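PDB 5TR7: D-alanyl-D-alanine carboxypeptidase from Vibrio cholerae, which probably removes the terminal D-alanine from peptidoglycan precursor peptides, as a penicillin-binding serine carboxypeptidase of the peptidase S11 family. Local coordinates for residues N65-V79 / Q97-H109. Numbering follows the deposited sequence.
Sequences NAWAKNFPDSSKMFV and QSGNDACVAMAEH
The F71 ring lies against the first turn of helix 100-111, with N100 CB over one face in a CH-pi contact, 3.8 Å from the ring centroid, and the D101 backbone N beside it over the same face. N70 CB backs the opposite face, and V104 CG2 reaches CZ obliquely. The carboxylate of D101 accepts the three successive backbone N-H groups of 77-79. D101 OD1 takes M77 N through its syn lone pair at 2.8 Å, almost straight at 177°, while D101 OD2 accepts F78 N on its own syn side and V79 N, 3.0 Å away, nearly along the C-O axis. A102 N adds a bond to OD1 from above the carboxylate plane. Together the four N-H donors should fix the group's rotation and would probably favour its ionised form. With chi1 at 53°, CG sits between backbone N and carbonyl carbon, turning the carboxylate to this loop. S98-G99-N100 matches the SxN motif of penicillin-binding proteins and serine beta-lactamases: S98 OG, of a residue predicted to be catalytic, is hydrogen-bonded to K201 NZ, and N100 OD1 accepts from K38. Here N100 N donates to S75 O and S75 OG to Q97 O at 2.6 Å. M77 SD, ending an extended chain, touches A102 CB at 3.9 Å. Farther along the helix, N65 ND2 donates to E108 OE2 at 2.9 Å, the oxygen lying in the amide plane; S63 holds the other oxygen of E108.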
loop_
_atom_site.group_PDB
_atom_site.type_symbol
_atom_site.label_atom_id
_atom_site.label_comp_id
_atom_site.label_asym_id
_atom_site.label_seq_id
_atom_site.Cartn_x
_atom_site.Cartn_y
_atom_site.Cartn_z
ATOM N N ASN A 65 -12.208 18.896 1.754
ATOM C CA ASN A 65 -11.772 17.882 0.812
ATOM C C ASN A 65 -11.558 16.529 1.430
ATOM O O ASN A 65 -11.648 15.547 0.747
ATOM C CB ASN A 65 -10.503 18.310 0.157
ATOM C CG ASN A 65 -10.657 19.584 -0.582
ATOM O OD1 ASN A 65 -11.720 19.896 -1.134
ATOM N ND2 ASN A 65 -9.616 20.340 -0.587
ATOM N N ALA A 66 -11.261 16.491 2.717
ATOM C CA ALA A 66 -11.130 15.260 3.442
ATOM C C ALA A 66 -12.520 14.748 4.009
ATOM O O ALA A 66 -12.604 13.692 4.612
ATOM C CB ALA A 66 -10.116 15.494 4.560
ATOM N N TRP A 67 -13.575 15.533 3.842
ATOM C CA TRP A 67 -14.896 15.205 4.347
ATOM C C TRP A 67 -15.368 13.838 3.834
ATOM O O TRP A 67 -15.328 13.541 2.612
ATOM C CB TRP A 67 -15.866 16.310 3.891
ATOM C CG TRP A 67 -17.245 16.503 4.454
ATOM C CD1 TRP A 67 -18.232 17.317 3.913
ATOM C CD2 TRP A 67 -17.837 15.877 5.604
ATOM N NE1 TRP A 67 -19.366 17.263 4.686
ATOM C CE2 TRP A 67 -19.151 16.411 5.742
ATOM C CE3 TRP A 67 -17.365 14.980 6.580
ATOM C CZ2 TRP A 67 -20.029 16.010 6.779
ATOM C CZ3 TRP A 67 -18.235 14.593 7.633
ATOM C CH2 TRP A 67 -19.549 15.114 7.717
ATOM N N ALA A 68 -15.766 13.011 4.797
ATOM C CA ALA A 68 -16.290 11.673 4.549
ATOM C C ALA A 68 -17.291 11.696 3.426
ATOM O O ALA A 68 -17.362 10.739 2.650
ATOM C CB ALA A 68 -16.966 11.129 5.791
ATOM N N LYS A 69 -18.045 12.790 3.363
ATOM C CA LYS A 69 -19.058 13.006 2.340
ATOM C C LYS A 69 -18.535 12.867 0.915
ATOM O O LYS A 69 -19.308 12.532 0.003
ATOM C CB LYS A 69 -19.771 14.361 2.519
ATOM C CG LYS A 69 -20.852 14.579 1.462
ATOM C CD LYS A 69 -21.929 15.628 1.699
ATOM C CE LYS A 69 -22.988 15.359 0.623
ATOM N NZ LYS A 69 -24.249 16.132 0.745
ATOM N N ASN A 70 -17.246 13.115 0.708
ATOM C CA ASN A 70 -16.670 12.996 -0.649
ATOM C C ASN A 70 -16.388 11.554 -1.063
ATOM O O ASN A 70 -16.146 11.289 -2.240
ATOM C CB ASN A 70 -15.334 13.712 -0.723
ATOM C CG ASN A 70 -15.457 15.197 -0.424
ATOM O OD1 ASN A 70 -16.324 15.849 -0.947
ATOM N ND2 ASN A 70 -14.578 15.722 0.391
ATOM N N PHE A 71 -16.418 10.617 -0.107
ATOM C CA PHE A 71 -16.068 9.214 -0.406
ATOM C C PHE A 71 -17.172 8.223 -0.070
ATOM O O PHE A 71 -17.095 7.482 0.949
ATOM C CB PHE A 71 -14.790 8.876 0.344
ATOM C CG PHE A 71 -13.674 9.829 0.049
ATOM C CD1 PHE A 71 -12.934 9.735 -1.134
ATOM C CD2 PHE A 71 -13.397 10.862 0.940
ATOM C CE1 PHE A 71 -11.955 10.675 -1.409
ATOM C CE2 PHE A 71 -12.379 11.768 0.684
ATOM C CZ PHE A 71 -11.672 11.680 -0.505
ATOM N N PRO A 72 -18.265 8.282 -0.852
ATOM C CA PRO A 72 -19.347 7.351 -0.610
ATOM C C PRO A 72 -18.983 6.021 -1.267
ATOM O O PRO A 72 -18.302 6.005 -2.300
ATOM C CB PRO A 72 -20.509 8.015 -1.323
ATOM C CG PRO A 72 -19.868 8.763 -2.477
ATOM C CD PRO A 72 -18.484 9.101 -2.063
ATOM N N ASP A 73 -19.347 4.901 -0.697
ATOM C CA ASP A 73 -19.021 3.584 -1.335
ATOM C C ASP A 73 -17.571 3.102 -1.203
ATOM O O ASP A 73 -17.306 2.007 -1.638
ATOM C CB ASP A 73 -19.300 3.511 -2.855
ATOM C CG ASP A 73 -20.588 4.160 -3.271
ATOM O OD1 ASP A 73 -21.416 4.498 -2.420
ATOM O OD2 ASP A 73 -20.712 4.395 -4.464
ATOM N N SER A 74 -16.652 3.885 -0.626
ATOM C CA SER A 74 -15.276 3.481 -0.444
ATOM C C SER A 74 -14.874 3.579 1.036
ATOM O O SER A 74 -15.494 4.224 1.824
ATOM C CB SER A 74 -14.326 4.320 -1.291
ATOM O OG SER A 74 -14.413 5.665 -0.977
ATOM N N SER A 75 -13.808 2.931 1.355
ATOM C CA SER A 75 -13.323 2.841 2.675
ATOM C C SER A 75 -12.924 4.245 3.217
ATOM O O SER A 75 -12.347 5.108 2.497
ATOM C CB SER A 75 -12.155 1.835 2.628
ATOM O OG SER A 75 -11.644 1.676 3.906
ATOM N N LYS A 76 -13.299 4.456 4.488
ATOM C CA LYS A 76 -13.080 5.697 5.227
ATOM C C LYS A 76 -12.688 5.498 6.659
ATOM O O LYS A 76 -13.106 4.511 7.316
ATOM C CB LYS A 76 -14.389 6.465 5.306
ATOM C CG LYS A 76 -14.946 7.021 3.995
ATOM C CD LYS A 76 -16.410 7.474 4.182
ATOM C CE LYS A 76 -17.382 6.276 4.271
ATOM N NZ LYS A 76 -17.621 5.581 2.989
ATOM N N MET A 77 -11.918 6.467 7.178
ATOM C CA MET A 77 -11.565 6.483 8.595
ATOM C C MET A 77 -12.712 7.117 9.409
ATOM O O MET A 77 -12.856 6.895 10.631
ATOM C CB MET A 77 -10.299 7.297 8.777
ATOM C CG MET A 77 -9.858 7.478 10.251
ATOM S SD MET A 77 -8.257 8.254 10.251
ATOM C CE MET A 77 -8.129 8.537 12.026
ATOM N N PHE A 78 -13.533 7.889 8.691
ATOM C CA PHE A 78 -14.679 8.619 9.216
ATOM C C PHE A 78 -14.304 9.904 9.913
ATOM O O PHE A 78 -14.698 10.170 11.032
ATOM C CB PHE A 78 -15.631 7.757 10.021
ATOM C CG PHE A 78 -16.305 6.732 9.176
ATOM C CD1 PHE A 78 -17.342 7.101 8.337
ATOM C CD2 PHE A 78 -15.854 5.451 9.157
ATOM C CE1 PHE A 78 -17.941 6.194 7.512
ATOM C CE2 PHE A 78 -16.471 4.511 8.333
ATOM C CZ PHE A 78 -17.523 4.889 7.521
ATOM N N VAL A 79 -13.539 10.695 9.181
ATOM C CA VAL A 79 -13.042 11.934 9.684
ATOM C C VAL A 79 -14.017 13.075 9.389
ATOM O O VAL A 79 -14.642 13.100 8.323
ATOM C CB VAL A 79 -11.617 12.017 9.082
ATOM C CG1 VAL A 79 -11.229 13.336 8.505
ATOM C CG2 VAL A 79 -10.631 11.404 10.069
ATOM N N GLN A 97 -6.905 0.915 7.700
ATOM C CA GLN A 97 -8.293 1.026 7.299
ATOM C C GLN A 97 -8.416 1.374 5.833
ATOM O O GLN A 97 -9.506 1.324 5.306
ATOM C CB GLN A 97 -9.006 2.115 8.106
ATOM C CG GLN A 97 -8.847 2.033 9.621
ATOM C CD GLN A 97 -9.670 3.047 10.358
ATOM O OE1 GLN A 97 -9.789 4.191 9.915
ATOM N NE2 GLN A 97 -10.235 2.643 11.520
ATOM N N SER A 98 -7.336 1.809 5.184
ATOM C CA SER A 98 -7.397 2.142 3.760
ATOM C C SER A 98 -8.372 3.305 3.572
ATOM O O SER A 98 -9.116 3.379 2.592
ATOM C CB SER A 98 -7.848 0.871 2.963
ATOM O OG SER A 98 -7.392 0.975 1.644
ATOM N N GLY A 99 -8.356 4.250 4.495
ATOM C CA GLY A 99 -9.315 5.363 4.426
ATOM C C GLY A 99 -8.926 6.467 3.447
ATOM O O GLY A 99 -7.886 7.072 3.590
ATOM N N ASN A 100 -9.731 6.687 2.423
ATOM C CA ASN A 100 -9.456 7.722 1.442
ATOM C C ASN A 100 -9.467 9.139 2.018
ATOM O O ASN A 100 -8.729 10.017 1.535
ATOM C CB ASN A 100 -10.496 7.681 0.328
ATOM C CG ASN A 100 -10.437 6.443 -0.511
ATOM O OD1 ASN A 100 -9.457 5.742 -0.550
ATOM N ND2 ASN A 100 -11.510 6.181 -1.184
ATOM N N ASP A 101 -10.388 9.366 2.981
ATOM C CA ASP A 101 -10.507 10.647 3.674
ATOM C C ASP A 101 -9.177 11.006 4.363
ATOM O O ASP A 101 -8.612 12.133 4.182
ATOM C CB ASP A 101 -11.741 10.693 4.606
ATOM C CG ASP A 101 -11.815 9.498 5.637
ATOM O OD1 ASP A 101 -11.057 8.514 5.470
ATOM O OD2 ASP A 101 -12.655 9.551 6.604
ATOM N N ALA A 102 -8.620 10.032 5.078
ATOM C CA ALA A 102 -7.359 10.252 5.788
ATOM C C ALA A 102 -6.201 10.538 4.813
ATOM O O ALA A 102 -5.261 11.241 5.174
ATOM C CB ALA A 102 -7.003 9.053 6.640
ATOM N N CYS A 103 -6.270 9.954 3.611
ATOM C CA CYS A 103 -5.233 10.194 2.587
ATOM C C CYS A 103 -5.198 11.643 2.202
ATOM O O CYS A 103 -4.134 12.279 2.213
ATOM C CB CYS A 103 -5.443 9.375 1.321
ATOM S SG CYS A 103 -5.100 7.627 1.506
ATOM N N VAL A 104 -6.368 12.185 1.936
ATOM C CA VAL A 104 -6.436 13.589 1.540
ATOM C C VAL A 104 -6.023 14.520 2.660
ATOM O O VAL A 104 -5.352 15.518 2.389
ATOM C CB VAL A 104 -7.811 13.969 1.021
ATOM C CG1 VAL A 104 -7.848 15.461 0.679
ATOM C CG2 VAL A 104 -8.138 13.141 -0.200
ATOM N N ALA A 105 -6.390 14.191 3.904
ATOM C CA ALA A 105 -6.003 15.047 5.023
ATOM C C ALA A 105 -4.506 15.086 5.220
ATOM O O ALA A 105 -3.940 16.174 5.483
ATOM C CB ALA A 105 -6.682 14.637 6.303
ATOM N N MET A 106 -3.851 13.932 5.113
ATOM C CA MET A 106 -2.359 13.919 5.243
ATOM C C MET A 106 -1.696 14.614 4.063
ATOM O O MET A 106 -0.721 15.341 4.217
ATOM C CB MET A 106 -1.787 12.511 5.418
ATOM C CG MET A 106 -2.057 11.925 6.813
ATOM S SD MET A 106 -1.335 12.943 8.138
ATOM C CE MET A 106 0.423 12.886 7.738
ATOM N N ALA A 107 -2.262 14.421 2.886
ATOM C CA ALA A 107 -1.737 15.046 1.689
ATOM C C ALA A 107 -1.669 16.558 1.893
ATOM O O ALA A 107 -0.625 17.213 1.666
ATOM C CB ALA A 107 -2.611 14.679 0.502
ATOM N N GLU A 108 -2.772 17.098 2.417
ATOM C CA GLU A 108 -2.858 18.520 2.670
ATOM C C GLU A 108 -1.944 18.965 3.797
ATOM O O GLU A 108 -1.319 20.014 3.696
ATOM C CB GLU A 108 -4.298 18.961 2.936
ATOM C CG GLU A 108 -5.226 18.825 1.749
ATOM C CD GLU A 108 -6.656 19.295 2.035
ATOM O OE1 GLU A 108 -7.085 19.460 3.227
ATOM O OE2 GLU A 108 -7.355 19.568 1.035
ATOM N N HIS A 109 -1.841 18.168 4.852
ATOM C CA HIS A 109 -0.976 18.557 5.986
ATOM C C HIS A 109 0.495 18.585 5.538
ATOM O O HIS A 109 1.293 19.369 6.016
ATOM C CB HIS A 109 -1.152 17.515 7.111
ATOM C CG HIS A 109 -0.342 17.782 8.331
ATOM N ND1 HIS A 109 -0.633 18.816 9.184
ATOM C CD2 HIS A 109 0.718 17.138 8.871
ATOM C CE1 HIS A 109 0.198 18.804 10.199
ATOM N NE2 HIS A 109 1.049 17.812 10.025
#